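Local coordinates for protein pantothenate synthetase (Francisella tularensis subsp. tularensis, PDB 5HG0) that probably catalyses the ATP-dependent condensation of (R)-pantoate with beta-alanine to give pantothenate, by way of a pantoyl-adenylate intermediate, at residues K230-Q235 with A244-K249; S189-L194 with G248-I253; I26-T31 with T142-L147. All coordinates share one frame; numbering follows the deposited sequence.

Following the chain from its N terminus, contact 3 closes first: residues 26-31 pair with 142-147 across a loop of 110 residues, joining two neighbouring strands of the six-stranded parallel sheet. The chain then opens contact 2 at 189-194 and contact 1 at 230-235. Contact 1 closes at 244-249 over a short hairpin turn, and contact 2 at 248-253, so the hairpin lies within the larger loop, the two sharing Gly-248 and Lys-249. Contact 2 ties the 3-10 segment before helix 196-211 to strand 250-257, which pairs with strand 240-247 of contact 1 in the antiparallel sheet. Contact 3 stands apart, its centre about 27 Å from that of contact 2 and about 32 Å from that of contact 1.

Contact 1 of 3, residues K230-Q235 with A244-K249; sequences KLQYIQ and AFYIGK
A classic beta bulge interrupts the hairpin formed by strands 230-236 and 240-247, with Gln-232 and Tyr-233 both set against Ala-244. Before the bulge, Lys-230 and Tyr-246 form a hydrogen-bonded pair, Lys-230 N lying 2.9 Å from Tyr-246 O and the reciprocal bond running from Tyr-246 N to Lys-230 O. Leu-231 and Phe-245 follow as a non-hydrogen-bonded pair, and the register then slips by one residue. Ala-244 O accepts two bonds, from Gln-232 N at 2.7 Å and from Tyr-233 N at 3.3 Å, while Ala-244 N returns one to Tyr-233 O. The Tyr-233 ring turns across to the partner strand, CG between the backbone N and the carbonyl carbon (chi1 64°), and one face receives Ala-244 CB in a CH-pi contact 4.0 Å from the ring centroid. Gln-232 reaches Tyr-246 at the ring edge: Gln-232 NE2 is 3.3 Å from Tyr-246 CE1, with the amide turned 81° from the ring plane. Beyond the hairpin, Gln-232 OE1 bonds to Ser-123 and Arg-251, and Tyr-233 OH to Glu-120. Two amides converging on one carbonyl thus absorb the extra residue without breaking the pairing, and the outside bonds should fix the rotation of the Gln-232 amide.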
loop_
_atom_site.group_PDB
_atom_site.type_symbol
_atom_site.label_atom_id
_atom_site.label_comp_id
_atom_site.label_asym_id
_atom_site.label_seq_id
_atom_site.Cartn_x
_atom_site.Cartn_y
_atom_site.Cartn_z
ATOM N N LYS B 230 -8.215 32.662 -12.804
ATOM C CA LYS B 230 -7.247 32.866 -11.731
ATOM C C LYS B 230 -6.233 31.732 -11.789
ATOM O O LYS B 230 -6.544 30.595 -11.421
ATOM C CB LYS B 230 -7.938 32.926 -10.369
ATOM C CG LYS B 230 -9.040 33.969 -10.296
ATOM C CD LYS B 230 -9.356 34.360 -8.866
ATOM C CE LYS B 230 -10.312 35.542 -8.828
ATOM N NZ LYS B 230 -10.466 36.096 -7.454
ATOM N N LEU B 231 -5.027 32.041 -12.260
ATOM C CA LEU B 231 -3.984 31.031 -12.365
ATOM C C LEU B 231 -3.536 30.590 -10.977
ATOM O O LEU B 231 -3.206 31.421 -10.125
ATOM C CB LEU B 231 -2.796 31.574 -13.159
ATOM C CG LEU B 231 -1.675 30.575 -13.453
ATOM C CD1 LEU B 231 -2.203 29.427 -14.300
ATOM C CD2 LEU B 231 -0.516 31.260 -14.148
ATOM N N GLN B 232 -3.536 29.278 -10.746
ATOM C CA GLN B 232 -3.089 28.736 -9.468
ATOM C C GLN B 232 -1.581 28.516 -9.452
ATOM O O GLN B 232 -0.895 28.964 -8.528
ATOM C CB GLN B 232 -3.826 27.429 -9.162
ATOM C CG GLN B 232 -4.322 27.333 -7.731
ATOM C CD GLN B 232 -4.901 25.972 -7.403
ATOM O OE1 GLN B 232 -4.656 24.995 -8.108
ATOM N NE2 GLN B 232 -5.676 25.903 -6.327
ATOM N N TYR B 233 -1.052 27.834 -10.466
ATOM C CA TYR B 233 0.386 27.700 -10.627
ATOM C C TYR B 233 0.707 27.519 -12.103
ATOM O O TYR B 233 -0.141 27.105 -12.898
ATOM C CB TYR B 233 0.956 26.531 -9.804
ATOM C CG TYR B 233 0.470 25.149 -10.204
ATOM C CD1 TYR B 233 0.993 24.498 -11.319
ATOM C CD2 TYR B 233 -0.482 24.481 -9.446
ATOM C CE1 TYR B 233 0.559 23.236 -11.681
ATOM C CE2 TYR B 233 -0.917 23.215 -9.798
ATOM C CZ TYR B 233 -0.393 22.599 -10.917
ATOM O OH TYR B 233 -0.826 21.342 -11.270
ATOM N N ILE B 234 1.944 27.849 -12.459
ATOM C CA ILE B 234 2.510 27.504 -13.761
ATOM C C ILE B 234 4.014 27.360 -13.577
ATOM O O ILE B 234 4.645 28.168 -12.888
ATOM C CB ILE B 234 2.155 28.536 -14.852
ATOM C CG1 ILE B 234 2.528 28.000 -16.237
ATOM C CG2 ILE B 234 2.827 29.881 -14.594
ATOM C CD1 ILE B 234 2.007 28.842 -17.379
ATOM N N GLN B 235 4.584 26.310 -14.160
ATOM C CA GLN B 235 5.941 25.916 -13.815
ATOM C C GLN B 235 6.477 24.985 -14.889
ATOM O O GLN B 235 5.760 24.103 -15.367
ATOM C CB GLN B 235 5.962 25.230 -12.442
ATOM C CG GLN B 235 7.332 24.808 -11.936
ATOM C CD GLN B 235 7.264 24.200 -10.541
ATOM O OE1 GLN B 235 6.280 24.383 -9.822
ATOM N NE2 GLN B 235 8.307 23.468 -10.156
ATOM N N ALA B 244 -2.293 25.057 -13.629
ATOM C CA ALA B 244 -3.663 24.865 -13.174
ATOM C C ALA B 244 -4.264 26.235 -12.902
ATOM O O ALA B 244 -3.567 27.143 -12.444
ATOM C CB ALA B 244 -3.731 23.987 -11.919
ATOM N N PHE B 245 -5.557 26.378 -13.191
ATOM C CA PHE B 245 -6.226 27.661 -13.037
ATOM C C PHE B 245 -7.693 27.431 -12.707
ATOM O O PHE B 245 -8.224 26.329 -12.862
ATOM C CB PHE B 245 -6.078 28.523 -14.297
ATOM C CG PHE B 245 -6.608 27.871 -15.543
ATOM C CD1 PHE B 245 -5.785 27.079 -16.326
ATOM C CD2 PHE B 245 -7.925 28.050 -15.932
ATOM C CE1 PHE B 245 -6.266 26.475 -17.472
ATOM C CE2 PHE B 245 -8.412 27.448 -17.076
ATOM C CZ PHE B 245 -7.582 26.659 -17.847
ATOM N N TYR B 246 -8.347 28.496 -12.252
ATOM C CA TYR B 246 -9.761 28.473 -11.905
ATOM C C TYR B 246 -10.538 29.361 -12.867
ATOM O O TYR B 246 -10.145 30.506 -13.113
ATOM C CB TYR B 246 -9.984 28.949 -10.468
ATOM C CG TYR B 246 -9.859 27.872 -9.416
ATOM C CD1 TYR B 246 -8.626 27.551 -8.865
ATOM C CD2 TYR B 246 -10.979 27.189 -8.962
ATOM C CE1 TYR B 246 -8.510 26.571 -7.899
ATOM C CE2 TYR B 246 -10.874 26.211 -7.996
ATOM C CZ TYR B 246 -9.637 25.904 -7.469
ATOM O OH TYR B 246 -9.529 24.925 -6.505
ATOM N N ILE B 247 -11.630 28.832 -13.413
ATOM C CA ILE B 247 -12.604 29.613 -14.170
ATOM C C ILE B 247 -13.933 29.464 -13.447
ATOM O O ILE B 247 -14.546 28.389 -13.479
ATOM C CB ILE B 247 -12.717 29.161 -15.631
ATOM C CG1 ILE B 247 -11.376 29.307 -16.352
ATOM C CG2 ILE B 247 -13.790 29.960 -16.351
ATOM C CD1 ILE B 247 -11.452 28.980 -17.830
ATOM N N GLY B 248 -14.376 30.533 -12.794
ATOM C CA GLY B 248 -15.553 30.422 -11.951
ATOM C C GLY B 248 -15.261 29.496 -10.789
ATOM O O GLY B 248 -14.250 29.636 -10.091
ATOM N N LYS B 249 -16.145 28.524 -10.581
ATOM C CA LYS B 249 -15.962 27.514 -9.550
ATOM C C LYS B 249 -15.351 26.229 -10.094
ATOM O O LYS B 249 -15.320 25.220 -9.383
ATOM C CB LYS B 249 -17.297 27.210 -8.866
#

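Contact 2 of 3, residues S189-L194 with G248-I253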
loop_
_atom_site.group_PDB
_atom_site.type_symbol
_atom_site.label_atom_id
_atom_site.label_comp_id
_atom_site.label_asym_id
_atom_site.label_seq_id
_atom_site.Cartn_x
_atom_site.Cartn_y
_atom_site.Cartn_z
ATOM N N SER B 189 -13.957 15.955 -17.309
ATOM C CA SER B 189 -15.325 15.811 -16.819
ATOM C C SER B 189 -15.795 17.074 -16.107
ATOM O O SER B 189 -16.957 17.476 -16.245
ATOM C CB SER B 189 -15.426 14.605 -15.887
ATOM O OG SER B 189 -15.000 13.417 -16.530
ATOM N N ARG B 190 -14.905 17.716 -15.347
ATOM C CA ARG B 190 -15.280 18.921 -14.617
ATOM C C ARG B 190 -15.633 20.079 -15.543
ATOM O O ARG B 190 -16.292 21.027 -15.103
ATOM C CB ARG B 190 -14.156 19.332 -13.663
ATOM C CG ARG B 190 -14.012 18.431 -12.442
ATOM C CD ARG B 190 -12.863 18.876 -11.553
ATOM N NE ARG B 190 -12.731 18.028 -10.370
ATOM C CZ ARG B 190 -11.973 16.937 -10.314
ATOM N NH1 ARG B 190 -11.914 16.225 -9.197
ATOM N NH2 ARG B 190 -11.274 16.560 -11.373
ATOM N N ASN B 191 -15.216 20.024 -16.811
ATOM C CA ASN B 191 -15.605 21.050 -17.772
ATOM C C ASN B 191 -17.093 21.014 -18.095
ATOM O O ASN B 191 -17.595 21.954 -18.720
ATOM C CB ASN B 191 -14.793 20.905 -19.060
ATOM C CG ASN B 191 -13.310 21.131 -18.842
ATOM O OD1 ASN B 191 -12.899 21.712 -17.835
ATOM N ND2 ASN B 191 -12.498 20.674 -19.789
ATOM N N LYS B 192 -17.801 19.955 -17.692
ATOM C CA LYS B 192 -19.253 19.931 -17.823
ATOM C C LYS B 192 -19.899 21.076 -17.052
ATOM O O LYS B 192 -20.933 21.605 -17.473
ATOM C CB LYS B 192 -19.783 18.579 -17.341
ATOM C CG LYS B 192 -21.292 18.422 -17.327
ATOM C CD LYS B 192 -21.653 16.997 -16.929
ATOM C CE LYS B 192 -23.146 16.823 -16.725
ATOM N NZ LYS B 192 -23.481 15.425 -16.341
ATOM N N ASN B 193 -19.292 21.484 -15.940
ATOM C CA ASN B 193 -19.806 22.573 -15.119
ATOM C C ASN B 193 -19.474 23.952 -15.676
ATOM O O ASN B 193 -19.911 24.952 -15.096
ATOM C CB ASN B 193 -19.258 22.456 -13.694
ATOM C CG ASN B 193 -19.513 21.095 -13.078
ATOM O OD1 ASN B 193 -20.506 20.435 -13.388
ATOM N ND2 ASN B 193 -18.614 20.667 -12.198
ATOM N N LEU B 194 -18.719 24.037 -16.771
ATOM C CA LEU B 194 -18.333 25.332 -17.317
ATOM C C LEU B 194 -19.525 26.008 -17.986
ATOM O O LEU B 194 -20.210 25.404 -18.816
ATOM C CB LEU B 194 -17.188 25.171 -18.317
ATOM C CG LEU B 194 -15.781 24.962 -17.758
ATOM C CD1 LEU B 194 -14.774 24.839 -18.890
ATOM C CD2 LEU B 194 -15.401 26.102 -16.830
ATOM N N GLY B 248 -14.376 30.533 -12.794
ATOM C CA GLY B 248 -15.553 30.422 -11.951
ATOM C C GLY B 248 -15.261 29.496 -10.789
ATOM O O GLY B 248 -14.250 29.636 -10.091
ATOM N N LYS B 249 -16.145 28.524 -10.581
ATOM C CA LYS B 249 -15.962 27.514 -9.550
ATOM C C LYS B 249 -15.351 26.229 -10.094
ATOM O O LYS B 249 -15.320 25.220 -9.383
ATOM C CB LYS B 249 -17.297 27.210 -8.866
ATOM N N VAL B 250 -14.857 26.245 -11.331
ATOM C CA VAL B 250 -14.335 25.058 -12.000
ATOM C C VAL B 250 -12.815 25.143 -12.034
ATOM O O VAL B 250 -12.251 26.158 -12.460
ATOM C CB VAL B 250 -14.911 24.918 -13.419
ATOM C CG1 VAL B 250 -14.296 23.722 -14.127
ATOM C CG2 VAL B 250 -16.425 24.792 -13.362
ATOM N N ARG B 251 -12.157 24.077 -11.588
ATOM C CA ARG B 251 -10.703 23.991 -11.590
ATOM C C ARG B 251 -10.247 23.184 -12.797
ATOM O O ARG B 251 -10.754 22.085 -13.044
ATOM C CB ARG B 251 -10.191 23.353 -10.298
ATOM C CG ARG B 251 -8.676 23.278 -10.207
ATOM C CD ARG B 251 -8.219 22.719 -8.871
ATOM N NE ARG B 251 -6.774 22.844 -8.695
ATOM C CZ ARG B 251 -5.897 21.881 -8.961
ATOM N NH1 ARG B 251 -4.601 22.091 -8.769
ATOM N NH2 ARG B 251 -6.314 20.705 -9.412
ATOM N N LEU B 252 -9.293 23.732 -13.544
ATOM C CA LEU B 252 -8.767 23.100 -14.744
ATOM C C LEU B 252 -7.263 22.919 -14.609
ATOM O O LEU B 252 -6.559 23.819 -14.139
ATOM C CB LEU B 252 -9.078 23.930 -15.996
ATOM C CG LEU B 252 -10.533 24.136 -16.435
ATOM C CD1 LEU B 252 -11.236 25.189 -15.587
ATOM C CD2 LEU B 252 -10.592 24.510 -17.909
ATOM N N ILE B 253 -6.774 21.752 -15.025
ATOM C CA ILE B 253 -5.349 21.456 -15.028
ATOM C C ILE B 253 -4.940 21.043 -16.434
ATOM O O ILE B 253 -5.754 20.583 -17.239
ATOM C CB ILE B 253 -4.968 20.356 -14.015
ATOM C CG1 ILE B 253 -5.568 19.011 -14.430
ATOM C CG2 ILE B 253 -5.415 20.736 -12.613
ATOM C CD1 ILE B 253 -5.042 17.844 -13.631
#
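The 3-10 turn of 189-193 packs against the start of strand 250-257 without backbone pairing, the nearest CA atoms being those of Leu-194 and Val-250, 6.7 Å apart. Val-250 is the central side chain. Its CB lies 3.6 Å from Leu-194 CD2, the two side chains meeting at about a right angle, and both its methyls also touch that Leu-194 carbon. Val-250 CG1, anti to the backbone N (chi1 177°), comes within 3.5 Å of Arg-190 O as well, whereas Val-250 CG2 lies 3.7 Å from Asn-193 CB. Arg-190 O is also the acceptor for Asn-193 N within the turn. The turn leads into helix 196-211, and Ser-189 and Arg-190 belong to the predicted ATP-binding residues of this pantothenate synthetase, so the contact sets the antiparallel sheet beside the probable nucleotide site. Two residues further along the strand, Leu-252 CD2 lies 3.6 Å from Asn-191 OD1 and 4.3 Å from Leu-194 CD1, giving a mixed polar and apolar patch. The extended chain of Arg-190 brings its CD 4.1 Å from Arg-251 O, but the guanidinium groups go separate ways: Arg-190 NH1 forms a salt bridge with Asp-69, and Arg-251 NH1 forms one with Glu-120.

Contact 3 of 3, residues I26-T31 with T142-L147. With SAM (S-adenosylmethionine), chain D.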
loop_
_atom_site.group_PDB
_atom_site.type_symbol
_atom_site.label_atom_id
_atom_site.label_comp_id
_atom_site.label_asym_id
_atom_site.label_seq_id
_atom_site.Cartn_x
_atom_site.Cartn_y
_atom_site.Cartn_z
ATOM N N ILE B 26 -6.049 -9.208 -20.393
ATOM C CA ILE B 26 -7.037 -8.396 -19.693
ATOM C C ILE B 26 -6.548 -6.956 -19.653
ATOM O O ILE B 26 -5.436 -6.683 -19.185
ATOM C CB ILE B 26 -7.301 -8.926 -18.275
ATOM C CG1 ILE B 26 -7.876 -10.339 -18.338
ATOM C CG2 ILE B 26 -8.246 -7.997 -17.533
ATOM C CD1 ILE B 26 -8.055 -10.979 -16.977
ATOM N N GLY B 27 -7.373 -6.042 -20.150
ATOM C CA GLY B 27 -7.109 -4.612 -20.080
ATOM C C GLY B 27 -8.055 -3.952 -19.092
ATOM O O GLY B 27 -9.226 -4.330 -18.994
ATOM N N PHE B 28 -7.543 -2.963 -18.362
ATOM C CA PHE B 28 -8.298 -2.276 -17.322
ATOM C C PHE B 28 -8.174 -0.773 -17.518
ATOM O O PHE B 28 -7.063 -0.254 -17.665
ATOM C CB PHE B 28 -7.803 -2.683 -15.930
ATOM C CG PHE B 28 -8.492 -1.976 -14.798
ATOM C CD1 PHE B 28 -9.874 -1.843 -14.776
ATOM C CD2 PHE B 28 -7.756 -1.474 -13.737
ATOM C CE1 PHE B 28 -10.505 -1.202 -13.725
ATOM C CE2 PHE B 28 -8.377 -0.831 -12.685
ATOM C CZ PHE B 28 -9.754 -0.690 -12.680
ATOM N N VAL B 29 -9.308 -0.085 -17.533
ATOM C CA VAL B 29 -9.362 1.367 -17.636
ATOM C C VAL B 29 -10.160 1.898 -16.453
ATOM O O VAL B 29 -11.391 1.848 -16.448
ATOM C CB VAL B 29 -9.980 1.823 -18.969
ATOM C CG1 VAL B 29 -10.033 3.342 -19.026
ATOM C CG2 VAL B 29 -9.184 1.273 -20.138
ATOM N N PRO B 30 -9.488 2.400 -15.418
ATOM C CA PRO B 30 -10.209 2.975 -14.273
ATOM C C PRO B 30 -10.616 4.416 -14.555
ATOM O O PRO B 30 -9.809 5.224 -15.020
ATOM C CB PRO B 30 -9.187 2.894 -13.134
ATOM C CG PRO B 30 -7.869 2.970 -13.822
ATOM C CD PRO B 30 -8.040 2.306 -15.173
ATOM N N THR B 31 -11.884 4.728 -14.293
ATOM C CA THR B 31 -12.411 6.075 -14.455
ATOM C C THR B 31 -13.250 6.430 -13.238
ATOM O O THR B 31 -13.512 5.594 -12.368
ATOM C CB THR B 31 -13.270 6.216 -15.722
ATOM O OG1 THR B 31 -14.552 5.615 -15.496
ATOM C CG2 THR B 31 -12.609 5.538 -16.915
ATOM N N THR B 142 -9.067 -6.190 -9.945
ATOM C CA THR B 142 -9.170 -6.553 -11.356
ATOM C C THR B 142 -8.031 -7.462 -11.800
ATOM O O THR B 142 -8.233 -8.312 -12.676
ATOM C CB THR B 142 -9.210 -5.294 -12.222
ATOM O OG1 THR B 142 -8.022 -4.523 -12.006
ATOM C CG2 THR B 142 -10.420 -4.448 -11.865
ATOM N N LYS B 143 -6.846 -7.307 -11.212
ATOM C CA LYS B 143 -5.661 -8.074 -11.583
ATOM C C LYS B 143 -5.458 -8.118 -13.103
ATOM O O LYS B 143 -5.492 -9.197 -13.705
ATOM C CB LYS B 143 -5.725 -9.481 -11.008
ATOM C CG LYS B 143 -5.562 -9.540 -9.500
ATOM C CD LYS B 143 -5.863 -10.927 -8.963
ATOM C CE LYS B 143 -7.332 -11.275 -9.151
ATOM N NZ LYS B 143 -7.646 -12.645 -8.665
ATOM N N PRO B 144 -5.246 -6.973 -13.740
ATOM C CA PRO B 144 -5.193 -6.937 -15.202
ATOM C C PRO B 144 -3.787 -7.156 -15.741
ATOM O O PRO B 144 -2.788 -7.037 -15.032
ATOM C CB PRO B 144 -5.672 -5.515 -15.519
ATOM C CG PRO B 144 -5.117 -4.709 -14.382
ATOM C CD PRO B 144 -5.091 -5.625 -13.162
ATOM N N ASN B 145 -3.736 -7.479 -17.035
ATOM C CA ASN B 145 -2.455 -7.543 -17.728
ATOM C C ASN B 145 -1.973 -6.152 -18.115
ATOM O O ASN B 145 -0.775 -5.858 -18.025
ATOM C CB ASN B 145 -2.565 -8.423 -18.975
ATOM C CG ASN B 145 -2.931 -9.854 -18.650
ATOM O OD1 ASN B 145 -4.031 -10.309 -18.957
ATOM N ND2 ASN B 145 -2.008 -10.575 -18.025
ATOM N N ASN B 146 -2.890 -5.286 -18.537
ATOM C CA ASN B 146 -2.551 -3.973 -19.065
ATOM C C ASN B 146 -3.396 -2.912 -18.380
ATOM O O ASN B 146 -4.614 -3.071 -18.248
ATOM C CB ASN B 146 -2.766 -3.925 -20.581
ATOM C CG ASN B 146 -1.780 -4.795 -21.338
ATOM O OD1 ASN B 146 -0.568 -4.675 -21.158
ATOM N ND2 ASN B 146 -2.298 -5.685 -22.184
ATOM N N LEU B 147 -2.747 -1.831 -17.953
ATOM C CA LEU B 147 -3.412 -0.690 -17.337
ATOM C C LEU B 147 -3.209 0.531 -18.222
ATOM O O LEU B 147 -2.078 0.841 -18.607
ATOM C CB LEU B 147 -2.862 -0.428 -15.933
ATOM C CG LEU B 147 -3.347 0.838 -15.225
ATOM C CD1 LEU B 147 -4.833 0.750 -14.925
ATOM C CD2 LEU B 147 -2.543 1.091 -13.954
HETATM N N SAM D . -8.047 9.401 -10.489
HETATM C CA SAM D . -9.196 8.561 -10.819
HETATM C C SAM D . -9.047 7.150 -10.252
HETATM O O SAM D . -8.600 6.226 -10.932
HETATM O OXT SAM D . -9.376 6.907 -9.089
HETATM C CB SAM D . -9.453 8.570 -12.327
HETATM C CG SAM D . -9.705 9.981 -12.846
HETATM S SD SAM D . -9.814 10.221 -14.641
HETATM C CE SAM D . -11.565 10.667 -14.783
HETATM C "C5'" SAM D . -9.806 8.574 -15.400
HETATM C "C4'" SAM D . -8.748 8.401 -16.492
HETATM O "O4'" SAM D . -9.063 9.134 -17.668
HETATM C "C3'" SAM D . -7.383 8.884 -16.024
HETATM O "O3'" SAM D . -6.421 7.900 -16.310
HETATM C "C2'" SAM D . -7.093 10.101 -16.871
HETATM O "O2'" SAM D . -5.722 10.219 -17.160
HETATM C "C1'" SAM D . -7.910 9.822 -18.117
HETATM N N9 SAM D . -8.219 11.082 -18.816
HETATM C C8 SAM D . -8.953 12.128 -18.322
HETATM N N7 SAM D . -8.998 13.100 -19.260
HETATM C C5 SAM D . -8.295 12.695 -20.341
HETATM C C6 SAM D . -8.027 13.303 -21.560
HETATM N N6 SAM D . -8.499 14.519 -21.822
HETATM N N1 SAM D . -7.264 12.636 -22.493
HETATM C C2 SAM D . -6.774 11.375 -22.214
HETATM N N3 SAM D . -7.044 10.779 -20.998
HETATM C C4 SAM D . -7.796 11.428 -20.075
#
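Neighbouring parallel strands 26-31 and 146-150 meet in the central parallel sheet of this pantothenate synthetase, whose family belongs to the HUP clan; the chain arrives from helix 127-142 through a short turn. Asn-146 N bonds to Ile-26 O at 3.0 Å, and Asn-146 O accepts Phe-28 N at 2.9 Å; a weak bond from Asn-145 N also reaches Ile-26 O. One residue earlier, a side chain stands in for a backbone carbonyl: Asn-145 OD1 accepts Ile-26 N at 2.7 Å in the carbonyl plane, on a lone pair. Phe-28 carries the apolar part. CG anti to the backbone N (chi1 178°) carries its ring to the end of helix 127-142, where Thr-142 CG2 lies over one face in a CH-pi contact, 3.9 Å from the centroid and 15° off the normal. Thr-142 OG1, bonded to Leu-138 O of its own helix, lies over the same face toward the rim, and Pro-30 CD over the opposite face, likewise toward the rim. Pro-144 CB packs against Phe-28 CB at 3.6 Å, and Leu-147 CD1 touches Pro-30 CD at the same separation. Pro-30 O is 3.4 Å from C5' of the bound S-adenosylmethionine. Ile-26 is thus gripped at both backbone polar atoms, and the buried ring, flanked by Thr-142 and Pro-30, joins the strand to the helix end, while the strand's C-terminal end reaches the ligand.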